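Local coordinates for RING finger protein unkempt homolog (Mus musculus, PDB 5ELH) that binds RNA in a sequence-specific manner through clustered CCCH zinc fingers and represses translation, helping to establish and maintain the early morphology of embryonic cortical neurons, at residues A[99-104]-A[116-121]; A[94-99]-A[126-131]; A[64-69]-A[80-85]; A[9-14]-A[31-36]. All blocks are in the same frame, centred on the assembly; numbering follows the deposited sequence.

Contact 1: residues A[99-104]-A[116-121]; sequences GICIHE and LHCAFA. With ZN (zinc ion), chain F.
Ala121 bridges the backbone on both sides of Ile100, giving its N-H to Gly99 O at 2.9 Å in a nearly straight bond (163°) and taking the N-H of Cys101 on its own carbonyl oxygen. This single beta bridge brings the CA atoms of Ile100 and Ala121 within 4.7 Å, and the CA-H of Ile100 adds a weaker contact to the same Ala121 O. Beside it, the CB atoms of Cys101 and Phe120 touch at 3.4 Å. The Phe120 ring, its CG turned beside the backbone N and away from the carbonyl carbon (chi1 -74°), presents an edge to Gly99 O, while Cys101 SG lies 5.5 Å from the ring centroid, in an oblique sulfur-aromatic contact. At the bridge itself, Ile100 CD1 rests against the methyl group of Ala121. Both segments belong to a C3H1-type zinc finger, and the bridge lies next to its metal: Cys101 SG binds the zinc ion at 2.3 Å, and Cys118 SG meets the same ion from the other segment, the two sulfurs being 3.8 Å apart. Cys111 and His122 complete the CCCH site. The sulfurs also receive backbone hydrogen bonds. Phe120 N reaches Cys118 SG at 3.4 Å, and a weaker bond runs from His103 N to Cys101 SG; such donors would be expected to draw off part of the thiolate charge. Cys118 O and Phe120 O both accept from the ammonium group of Lys97.

Contact 2: residues A[94-99]-A[126-131]; sequences RYYKTG and DLRSPV
Arg128 and Tyr96 cross at about a right angle, with the guanidinium and ring planes 34° apart, in the third CCCH finger, where the chain after the last zinc ligand, His122, folds back on the turn just before the first, Cys101. That turn, Tyr95 to Thr98, is a type II beta turn, and Lys97 takes the positive phi (52°) of its third position. Arg128 bends at its third torsion and sends NH1 to Tyr96 O, 2.7 Å away, in the carbonyl plane and on a lone pair; NH2 goes to Leu93 O. Arg128 N bonds to Lys97 O. Lys97 runs obliquely past Asp126, its CG lying over the centre of the Tyr96 ring. Its NZ makes a salt bridge of 3.1 Å to Asp126 OD2, met on the syn side, besides serving two carbonyls of the zinc-binding loop. Arg94 lies alongside Pro130, pointing the same way, and extends NH2 to Glu136 in a further salt bridge. Pro130 CB covers Arg94 O at 3.2 Å, a buried carbonyl with no hydrogen-bond partner. Thr98 CG2 packs on Pro130, while OG1 donates to Tyr95 O, which also accepts from Thr98 N. A water donates to Thr98 O and, at 2.8 Å, to Arg128 O.

Contact 3: residues A[64-69]-A[80-85]; sequences YDEATG and LHRTTG. With ZN (zinc ion), chain E.
Tyr64 and His81 stack face to face with an offset, their planes 11° apart and their ring centroids separated by 4.5 Å. Over the imidazole face lies Tyr64 CD1, near the rim and 3.4 Å from His81 CG, whereas the centre of the phenol face is taken by His81 CB, a CH-pi contact 3.7 Å from the centroid. The Tyr64 torsion sets the overlap: CG stands anti to the backbone N (chi1 179°), which lays the ring along 80-85, with CE2 approaching Arg82 O obliquely and OH ending 3.7 Å from Thr83 CG2. His81 NE2 points away from this overlap to bind the zinc ion at 2.1 Å. Cys61, Cys71 and Cys77 supply the other ligands, so the stack is part of the shell round the metal in a C3H1-type finger, with Tyr64 in the second shell. Glu66 flanks the pair, crossing Arg82 with OE1 at the edge of the guanidinium, but OE1 and Arg82 NE remain 4.4 Å apart, beyond a salt bridge. The arginine instead makes a cation-pi contact with Tyr60. Glu66 OE2 also comes within 3.2 Å of Arg82 O, an encounter of two acceptors. An Asx turn, with Asp65 OD1 accepting from Ala67 N, carries Glu66 at its middle. Because no hydrogen bond joins 64-69 to 80-85, their cohesion rests mainly on ring overlap and other van der Waals contact; the zinc bond and the stack together would fix the imidazole's rotation, and coordination probably makes that ring more electron-poor, favouring stacking on the phenol.

Contact 4: residues A[9-14]-A[31-36]; sequences KEFRTE and TCFHWH. With ZN (zinc ion), chain D.
Arg12 reaches along the backbone of 31-36, joining the end of helix 3-10 to the metal-binding part of the first CCCH finger. Its CB makes no close approach to that segment. CG, set beside the backbone N by chi1 of -60°, lies over the rim of the Phe11 ring and 3.9 Å from Phe33 O. After a bend at the second torsion, CD passes His34 O at 3.5 Å. NE then donates to Cys32 O at 3.0 Å, nearly straight (169°) and with the oxygen in the guanidinium plane. At the tip, Phe11 CZ covers one face of the guanidinium. The grip falls on the carbonyl of a zinc ligand: Cys32 and His36 bind the ion together with Cys16 and Cys24, which puts Arg12 in the second shell. Its backbone is held as well, Arg12 N bonding to Phe33 O. The same Phe11 ring turns its edge to the face of Phe33 in a T-shaped pair, the ring planes 75° apart; CD1 of Phe11 meets CD1 of Phe33 at 3.5 Å. Glu10 CB closes on the edge of the Phe33 ring from the last turn of the helix, and Glu10 also packs on Glu10 of the second subunit. Farther along, Glu14 O accepts from Trp35 N and hangs over the indole face, 3.2 Å from Trp35 CD1. A water donates to Glu10 O, accepts from Glu14 N and lies 2.8 Å from His34 ND1.

The contacts come in the order 4, 3, then 1 nested within the loop closed by 2, and contacts 4, 3 and 1 each hold ligands of a different zinc ion. Contacts 1 and 2 belong to the same finger, share Gly99 and have centres 11 Å apart, with Lys97 tying them together. Contact 4 touches contact 1 although their centres are 18 Å apart: His117 bonds to Thr31 O and packs on Phe11, joining the first finger to the third. Contact 3 stands off, its nearest atoms about 5 Å from contact 4 and about 7 Å from contacts 1 and 2. With little helix and no strand, the cluster probably owes its shape largely to the zinc sites and such cross-contacts.

Contact 1: residues A[99-104]-A[116-121]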
# COMPACT_ATOMS: atom_id res chain seq x y z
N GLY A 99 -11.36 -19.71 5.70
CA GLY A 99 -11.85 -21.04 5.41
C GLY A 99 -11.21 -21.59 4.14
O GLY A 99 -10.61 -20.84 3.37
N ILE A 100 -11.35 -22.89 3.92
CA ILE A 100 -10.76 -23.56 2.75
C ILE A 100 -11.70 -23.50 1.54
O ILE A 100 -12.87 -23.85 1.63
CB ILE A 100 -10.43 -25.04 3.07
CG1 ILE A 100 -9.46 -25.15 4.25
CG2 ILE A 100 -9.85 -25.75 1.85
CD1 ILE A 100 -8.09 -24.55 4.00
N CYS A 101 -11.16 -23.07 0.39
CA CYS A 101 -11.94 -23.03 -0.84
C CYS A 101 -12.38 -24.44 -1.19
O CYS A 101 -11.62 -25.39 -0.98
CB CYS A 101 -11.10 -22.46 -1.99
SG CYS A 101 -12.06 -21.98 -3.46
N ILE A 102 -13.58 -24.59 -1.72
CA ILE A 102 -14.02 -25.93 -2.14
C ILE A 102 -13.42 -26.30 -3.51
O ILE A 102 -13.25 -27.48 -3.82
CB ILE A 102 -15.56 -26.08 -2.15
CG1 ILE A 102 -16.20 -25.27 -3.27
CG2 ILE A 102 -16.15 -25.65 -0.80
CD1 ILE A 102 -17.64 -25.67 -3.53
N HIS A 103 -13.08 -25.28 -4.31
CA HIS A 103 -12.49 -25.49 -5.63
C HIS A 103 -11.03 -25.94 -5.52
O HIS A 103 -10.39 -25.74 -4.49
CB HIS A 103 -12.57 -24.20 -6.46
CG HIS A 103 -13.93 -23.57 -6.47
ND1 HIS A 103 -15.06 -24.25 -6.87
CD2 HIS A 103 -14.34 -22.33 -6.14
CE1 HIS A 103 -16.11 -23.45 -6.78
NE2 HIS A 103 -15.70 -22.28 -6.34
N GLU A 104 -10.51 -26.56 -6.58
CA GLU A 104 -9.13 -27.04 -6.58
C GLU A 104 -8.16 -25.97 -7.08
O GLU A 104 -8.56 -24.97 -7.66
CB GLU A 104 -8.99 -28.30 -7.45
CG GLU A 104 -8.69 -29.58 -6.66
CD GLU A 104 -7.96 -30.62 -7.49
OE1 GLU A 104 -7.26 -31.49 -6.90
OE2 GLU A 104 -8.09 -30.58 -8.73
N LEU A 116 -6.04 -16.09 -9.02
CA LEU A 116 -5.13 -15.71 -7.94
C LEU A 116 -5.79 -14.85 -6.88
O LEU A 116 -5.28 -14.74 -5.76
CB LEU A 116 -3.89 -14.98 -8.48
CG LEU A 116 -3.85 -14.49 -9.93
CD1 LEU A 116 -4.88 -13.40 -10.21
CD2 LEU A 116 -2.44 -14.01 -10.26
N HIS A 117 -6.93 -14.23 -7.21
CA HIS A 117 -7.57 -13.32 -6.28
C HIS A 117 -8.52 -14.01 -5.30
O HIS A 117 -9.10 -13.35 -4.45
CB HIS A 117 -8.34 -12.22 -7.03
CG HIS A 117 -7.46 -11.34 -7.86
ND1 HIS A 117 -6.17 -11.02 -7.50
CD2 HIS A 117 -7.69 -10.72 -9.04
CE1 HIS A 117 -5.64 -10.24 -8.43
NE2 HIS A 117 -6.54 -10.04 -9.37
N CYS A 118 -8.66 -15.33 -5.42
CA CYS A 118 -9.63 -16.07 -4.61
C CYS A 118 -9.53 -15.69 -3.13
O CYS A 118 -8.44 -15.55 -2.59
CB CYS A 118 -9.43 -17.57 -4.76
SG CYS A 118 -10.62 -18.50 -3.79
N ALA A 119 -10.69 -15.51 -2.50
CA ALA A 119 -10.76 -15.02 -1.13
C ALA A 119 -10.78 -16.15 -0.10
O ALA A 119 -10.81 -15.90 1.11
CB ALA A 119 -11.98 -14.11 -0.96
N PHE A 120 -10.78 -17.39 -0.57
CA PHE A 120 -10.68 -18.54 0.33
C PHE A 120 -9.25 -19.06 0.31
O PHE A 120 -8.49 -18.80 -0.63
CB PHE A 120 -11.66 -19.65 -0.08
CG PHE A 120 -13.10 -19.34 0.25
CD1 PHE A 120 -13.86 -18.53 -0.58
CD2 PHE A 120 -13.69 -19.87 1.38
CE1 PHE A 120 -15.17 -18.25 -0.28
CE2 PHE A 120 -15.01 -19.59 1.69
CZ PHE A 120 -15.75 -18.78 0.85
N ALA A 121 -8.88 -19.80 1.35
CA ALA A 121 -7.54 -20.37 1.45
C ALA A 121 -7.42 -21.66 0.65
O ALA A 121 -8.29 -22.53 0.71
CB ALA A 121 -7.17 -20.62 2.89
ZN ZN F . -10.52 -20.71 -4.58

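Contact 2: residues A[94-99]-A[126-131]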
# COMPACT_ATOMS: atom_id res chain seq x y z
N ARG A 94 -12.77 -10.04 8.94
CA ARG A 94 -13.48 -11.11 9.60
C ARG A 94 -13.40 -12.44 8.85
O ARG A 94 -13.38 -13.50 9.47
CB ARG A 94 -14.95 -10.72 9.75
CG ARG A 94 -15.87 -11.83 10.25
CD ARG A 94 -15.46 -12.32 11.63
NE ARG A 94 -16.38 -13.34 12.12
CZ ARG A 94 -16.25 -14.64 11.89
NH1 ARG A 94 -15.24 -15.11 11.16
NH2 ARG A 94 -17.15 -15.48 12.40
N TYR A 95 -13.38 -12.37 7.53
CA TYR A 95 -13.59 -13.55 6.70
C TYR A 95 -12.49 -13.92 5.70
O TYR A 95 -12.34 -15.09 5.36
CB TYR A 95 -14.91 -13.42 5.95
CG TYR A 95 -16.12 -13.57 6.82
CD1 TYR A 95 -16.31 -14.72 7.57
CD2 TYR A 95 -17.08 -12.57 6.90
CE1 TYR A 95 -17.41 -14.88 8.36
CE2 TYR A 95 -18.20 -12.71 7.70
CZ TYR A 95 -18.35 -13.87 8.44
OH TYR A 95 -19.45 -14.06 9.23
N TYR A 96 -11.71 -12.95 5.24
CA TYR A 96 -10.71 -13.22 4.21
C TYR A 96 -9.77 -14.37 4.60
O TYR A 96 -9.15 -14.35 5.66
CB TYR A 96 -9.90 -11.95 3.91
CG TYR A 96 -8.84 -12.12 2.85
CD1 TYR A 96 -9.17 -12.39 1.53
CD2 TYR A 96 -7.50 -11.97 3.18
CE1 TYR A 96 -8.19 -12.53 0.56
CE2 TYR A 96 -6.51 -12.11 2.22
CZ TYR A 96 -6.86 -12.38 0.91
OH TYR A 96 -5.88 -12.52 -0.02
N LYS A 97 -9.70 -15.37 3.72
CA LYS A 97 -8.84 -16.55 3.89
C LYS A 97 -8.99 -17.27 5.23
O LYS A 97 -8.02 -17.85 5.73
CB LYS A 97 -7.36 -16.18 3.70
CG LYS A 97 -7.04 -15.51 2.37
CD LYS A 97 -6.66 -16.49 1.33
CE LYS A 97 -6.39 -15.81 0.01
NZ LYS A 97 -6.12 -16.81 -1.04
N THR A 98 -10.19 -17.26 5.80
CA THR A 98 -10.44 -17.93 7.08
C THR A 98 -10.98 -19.35 6.92
O THR A 98 -11.05 -20.09 7.90
CB THR A 98 -11.44 -17.13 7.95
OG1 THR A 98 -12.68 -17.00 7.26
CG2 THR A 98 -10.88 -15.76 8.24
N GLY A 99 -11.36 -19.71 5.70
CA GLY A 99 -11.85 -21.04 5.41
C GLY A 99 -11.21 -21.59 4.14
O GLY A 99 -10.61 -20.84 3.37
N ASP A 126 -2.32 -21.36 3.93
CA ASP A 126 -2.83 -20.11 3.38
C ASP A 126 -3.93 -19.54 4.26
O ASP A 126 -4.49 -18.50 3.95
CB ASP A 126 -3.36 -20.35 1.96
CG ASP A 126 -3.59 -19.06 1.17
OD1 ASP A 126 -2.93 -18.04 1.45
OD2 ASP A 126 -4.44 -19.08 0.25
N LEU A 127 -4.24 -20.22 5.37
CA LEU A 127 -5.29 -19.76 6.27
C LEU A 127 -4.81 -18.62 7.16
O LEU A 127 -3.63 -18.54 7.49
CB LEU A 127 -5.76 -20.89 7.17
CG LEU A 127 -6.60 -21.99 6.52
CD1 LEU A 127 -6.65 -23.22 7.41
CD2 LEU A 127 -8.00 -21.47 6.22
N ARG A 128 -5.72 -17.72 7.51
CA ARG A 128 -5.47 -16.78 8.59
C ARG A 128 -6.60 -16.91 9.60
O ARG A 128 -7.68 -17.40 9.28
CB ARG A 128 -5.39 -15.34 8.07
CG ARG A 128 -6.59 -14.88 7.28
CD ARG A 128 -6.37 -13.48 6.73
NE ARG A 128 -6.58 -12.46 7.75
CZ ARG A 128 -7.77 -11.96 8.09
NH1 ARG A 128 -8.88 -12.38 7.51
NH2 ARG A 128 -7.84 -11.05 9.05
N SER A 129 -6.33 -16.48 10.83
CA SER A 129 -7.35 -16.47 11.85
C SER A 129 -8.25 -15.28 11.58
O SER A 129 -7.77 -14.23 11.12
CB SER A 129 -6.72 -16.35 13.23
OG SER A 129 -5.77 -17.38 13.44
N PRO A 130 -9.55 -15.42 11.83
CA PRO A 130 -10.39 -14.24 11.69
C PRO A 130 -10.00 -13.12 12.67
O PRO A 130 -9.33 -13.37 13.67
CB PRO A 130 -11.80 -14.76 11.98
CG PRO A 130 -11.64 -16.14 12.48
CD PRO A 130 -10.34 -16.65 12.02
N VAL A 131 -10.39 -11.90 12.32
CA VAL A 131 -10.43 -10.79 13.28
C VAL A 131 -11.90 -10.61 13.61
O VAL A 131 -12.74 -10.53 12.72
CB VAL A 131 -9.88 -9.48 12.67
CG1 VAL A 131 -10.21 -8.27 13.56
CG2 VAL A 131 -8.39 -9.59 12.44
O HOH W 1 -2.82 -16.32 -0.97
O HOH W 2 -9.36 -19.44 10.14

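Contact 3: residues A[64-69]-A[80-85]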
# COMPACT_ATOMS: atom_id res chain seq x y z
N TYR A 64 -27.53 1.06 -0.20
CA TYR A 64 -26.49 0.96 -1.23
C TYR A 64 -27.10 0.62 -2.58
O TYR A 64 -27.77 -0.40 -2.73
CB TYR A 64 -25.46 -0.11 -0.83
CG TYR A 64 -24.36 -0.32 -1.84
CD1 TYR A 64 -23.32 0.59 -1.96
CD2 TYR A 64 -24.34 -1.44 -2.66
CE1 TYR A 64 -22.30 0.41 -2.88
CE2 TYR A 64 -23.33 -1.63 -3.58
CZ TYR A 64 -22.31 -0.71 -3.68
OH TYR A 64 -21.29 -0.90 -4.59
N ASP A 65 -26.89 1.49 -3.56
CA ASP A 65 -27.36 1.25 -4.92
C ASP A 65 -26.33 0.43 -5.68
O ASP A 65 -25.26 0.92 -6.03
CB ASP A 65 -27.62 2.58 -5.65
CG ASP A 65 -28.31 2.40 -6.99
OD1 ASP A 65 -28.34 1.26 -7.52
OD2 ASP A 65 -28.83 3.39 -7.53
N GLU A 66 -26.66 -0.83 -5.93
CA GLU A 66 -25.71 -1.77 -6.52
C GLU A 66 -25.36 -1.43 -7.98
O GLU A 66 -24.30 -1.81 -8.48
CB GLU A 66 -26.25 -3.19 -6.39
CG GLU A 66 -25.25 -4.27 -6.76
CD GLU A 66 -25.61 -5.63 -6.17
OE1 GLU A 66 -26.63 -5.73 -5.45
OE2 GLU A 66 -24.85 -6.60 -6.43
N ALA A 67 -26.25 -0.71 -8.65
CA ALA A 67 -26.03 -0.35 -10.05
C ALA A 67 -24.99 0.75 -10.19
O ALA A 67 -24.19 0.74 -11.13
CB ALA A 67 -27.34 0.08 -10.69
N THR A 68 -25.00 1.70 -9.25
CA THR A 68 -24.15 2.89 -9.33
C THR A 68 -22.99 2.83 -8.35
O THR A 68 -22.02 3.58 -8.48
CB THR A 68 -24.95 4.16 -9.01
OG1 THR A 68 -25.41 4.09 -7.65
CG2 THR A 68 -26.14 4.29 -9.94
N GLY A 69 -23.10 1.97 -7.35
CA GLY A 69 -22.07 1.85 -6.33
C GLY A 69 -22.09 2.96 -5.30
O GLY A 69 -21.10 3.18 -4.60
N LEU A 80 -22.74 -3.40 5.46
CA LEU A 80 -22.02 -4.04 4.37
C LEU A 80 -22.65 -3.72 3.01
O LEU A 80 -23.87 -3.74 2.87
CB LEU A 80 -22.07 -5.54 4.63
CG LEU A 80 -21.33 -6.45 3.67
CD1 LEU A 80 -19.84 -6.14 3.66
CD2 LEU A 80 -21.60 -7.89 4.08
N HIS A 81 -21.81 -3.42 2.03
CA HIS A 81 -22.27 -3.13 0.67
C HIS A 81 -22.05 -4.32 -0.23
O HIS A 81 -20.98 -4.92 -0.23
CB HIS A 81 -21.56 -1.90 0.13
CG HIS A 81 -21.89 -0.65 0.89
ND1 HIS A 81 -21.13 0.49 0.82
CD2 HIS A 81 -22.90 -0.38 1.74
CE1 HIS A 81 -21.66 1.42 1.60
NE2 HIS A 81 -22.74 0.92 2.17
N ARG A 82 -23.09 -4.67 -0.98
CA ARG A 82 -23.02 -5.77 -1.92
C ARG A 82 -22.39 -5.28 -3.21
O ARG A 82 -23.06 -5.07 -4.22
CB ARG A 82 -24.41 -6.36 -2.16
CG ARG A 82 -24.38 -7.83 -2.53
CD ARG A 82 -25.78 -8.35 -2.80
NE ARG A 82 -26.71 -8.08 -1.71
CZ ARG A 82 -26.92 -8.88 -0.67
NH1 ARG A 82 -26.25 -10.03 -0.55
NH2 ARG A 82 -27.80 -8.54 0.26
N THR A 83 -21.09 -5.06 -3.16
CA THR A 83 -20.32 -4.65 -4.32
C THR A 83 -20.30 -5.80 -5.31
O THR A 83 -20.68 -6.92 -4.97
CB THR A 83 -18.90 -4.28 -3.91
OG1 THR A 83 -18.27 -5.42 -3.29
CG2 THR A 83 -18.93 -3.13 -2.92
N THR A 84 -19.87 -5.55 -6.54
CA THR A 84 -19.77 -6.61 -7.53
C THR A 84 -18.82 -7.68 -7.00
O THR A 84 -17.72 -7.38 -6.56
CB THR A 84 -19.28 -6.09 -8.89
OG1 THR A 84 -20.08 -4.98 -9.31
CG2 THR A 84 -19.37 -7.19 -9.95
N GLY A 85 -19.28 -8.92 -7.03
CA GLY A 85 -18.48 -10.04 -6.57
C GLY A 85 -18.48 -10.19 -5.06
O GLY A 85 -17.75 -11.03 -4.53
ZN ZN E . -24.35 1.84 3.08

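Contact 4: residues A[9-14]-A[31-36]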
# COMPACT_ATOMS: atom_id res chain seq x y z
N LYS A 9 -5.87 -4.56 2.56
CA LYS A 9 -5.77 -3.11 2.55
C LYS A 9 -6.10 -2.51 1.19
O LYS A 9 -6.70 -1.44 1.10
CB LYS A 9 -4.35 -2.70 2.95
CG LYS A 9 -4.06 -1.20 2.90
CD LYS A 9 -2.58 -0.93 3.11
CE LYS A 9 -2.29 0.55 3.30
NZ LYS A 9 -1.50 0.80 4.54
N GLU A 10 -5.72 -3.20 0.12
CA GLU A 10 -5.65 -2.56 -1.20
C GLU A 10 -6.61 -3.11 -2.26
O GLU A 10 -7.00 -2.36 -3.15
CB GLU A 10 -4.22 -2.62 -1.73
CG GLU A 10 -3.16 -2.27 -0.68
CD GLU A 10 -2.05 -1.39 -1.23
OE1 GLU A 10 -1.56 -1.66 -2.35
OE2 GLU A 10 -1.67 -0.43 -0.53
N PHE A 11 -6.97 -4.39 -2.18
CA PHE A 11 -7.74 -5.02 -3.26
C PHE A 11 -9.01 -4.25 -3.62
O PHE A 11 -9.90 -4.06 -2.80
CB PHE A 11 -8.08 -6.48 -2.96
CG PHE A 11 -8.63 -7.23 -4.16
CD1 PHE A 11 -7.84 -7.46 -5.27
CD2 PHE A 11 -9.94 -7.70 -4.16
CE1 PHE A 11 -8.34 -8.15 -6.37
CE2 PHE A 11 -10.44 -8.39 -5.25
CZ PHE A 11 -9.65 -8.61 -6.36
N ARG A 12 -9.04 -3.78 -4.87
CA ARG A 12 -10.20 -3.10 -5.45
C ARG A 12 -10.64 -1.87 -4.66
O ARG A 12 -11.82 -1.51 -4.67
CB ARG A 12 -11.37 -4.08 -5.56
CG ARG A 12 -11.08 -5.27 -6.43
CD ARG A 12 -11.31 -4.99 -7.89
NE ARG A 12 -11.08 -6.18 -8.69
CZ ARG A 12 -11.91 -7.22 -8.74
NH1 ARG A 12 -13.04 -7.24 -8.03
NH2 ARG A 12 -11.59 -8.25 -9.49
N THR A 13 -9.68 -1.23 -3.99
CA THR A 13 -9.97 -0.03 -3.20
C THR A 13 -9.72 1.26 -3.98
O THR A 13 -10.25 2.30 -3.63
CB THR A 13 -9.09 0.02 -1.94
OG1 THR A 13 -7.71 -0.06 -2.30
CG2 THR A 13 -9.46 -1.10 -1.00
N GLU A 14 -8.90 1.18 -5.03
CA GLU A 14 -8.53 2.36 -5.82
C GLU A 14 -8.84 2.14 -7.29
O GLU A 14 -8.86 1.00 -7.77
CB GLU A 14 -7.04 2.66 -5.68
CG GLU A 14 -6.58 2.96 -4.26
CD GLU A 14 -7.08 4.30 -3.74
OE1 GLU A 14 -7.37 5.19 -4.57
OE2 GLU A 14 -7.17 4.45 -2.51
N THR A 31 -9.17 -9.50 -14.23
CA THR A 31 -8.23 -9.95 -13.21
C THR A 31 -7.52 -8.79 -12.54
O THR A 31 -6.51 -8.98 -11.85
CB THR A 31 -7.12 -10.83 -13.83
OG1 THR A 31 -6.32 -10.03 -14.70
CG2 THR A 31 -7.72 -12.00 -14.58
N CYS A 32 -8.02 -7.57 -12.74
CA CYS A 32 -7.30 -6.40 -12.26
C CYS A 32 -7.43 -6.28 -10.75
O CYS A 32 -8.45 -6.63 -10.16
CB CYS A 32 -7.80 -5.11 -12.92
SG CYS A 32 -6.68 -3.70 -12.63
N PHE A 33 -6.37 -5.77 -10.15
CA PHE A 33 -6.32 -5.56 -8.71
C PHE A 33 -7.11 -4.31 -8.30
O PHE A 33 -7.46 -4.14 -7.13
CB PHE A 33 -4.86 -5.42 -8.29
CG PHE A 33 -4.66 -5.57 -6.82
CD1 PHE A 33 -4.58 -6.83 -6.26
CD2 PHE A 33 -4.56 -4.46 -6.00
CE1 PHE A 33 -4.40 -6.98 -4.90
CE2 PHE A 33 -4.37 -4.61 -4.65
CZ PHE A 33 -4.30 -5.87 -4.10
N HIS A 34 -7.39 -3.45 -9.27
CA HIS A 34 -8.02 -2.16 -9.01
C HIS A 34 -9.44 -2.16 -9.55
O HIS A 34 -9.77 -3.00 -10.38
CB HIS A 34 -7.19 -1.07 -9.67
CG HIS A 34 -5.76 -1.08 -9.24
ND1 HIS A 34 -5.37 -0.81 -7.94
CD2 HIS A 34 -4.62 -1.36 -9.92
CE1 HIS A 34 -4.06 -0.91 -7.85
NE2 HIS A 34 -3.58 -1.24 -9.03
N TRP A 35 -10.28 -1.24 -9.09
CA TRP A 35 -11.64 -1.19 -9.61
C TRP A 35 -11.69 -0.44 -10.94
O TRP A 35 -10.91 0.49 -11.18
CB TRP A 35 -12.67 -0.66 -8.60
CG TRP A 35 -12.54 0.75 -8.11
CD1 TRP A 35 -11.99 1.16 -6.94
CD2 TRP A 35 -13.02 1.93 -8.77
NE1 TRP A 35 -12.09 2.52 -6.82
CE2 TRP A 35 -12.72 3.02 -7.93
CE3 TRP A 35 -13.67 2.17 -9.98
CZ2 TRP A 35 -13.03 4.34 -8.26
CZ3 TRP A 35 -13.98 3.48 -10.32
CH2 TRP A 35 -13.66 4.55 -9.46
N HIS A 36 -12.59 -0.89 -11.80
CA HIS A 36 -12.79 -0.27 -13.10
C HIS A 36 -14.10 0.53 -13.09
O HIS A 36 -14.17 1.64 -13.60
CB HIS A 36 -12.79 -1.34 -14.20
CG HIS A 36 -11.44 -1.93 -14.49
ND1 HIS A 36 -11.23 -2.84 -15.50
CD2 HIS A 36 -10.24 -1.75 -13.90
CE1 HIS A 36 -9.95 -3.18 -15.53
NE2 HIS A 36 -9.33 -2.54 -14.57
ZN ZN D . -7.29 -2.38 -14.49
O HOH W 3 -6.76 -0.89 -5.49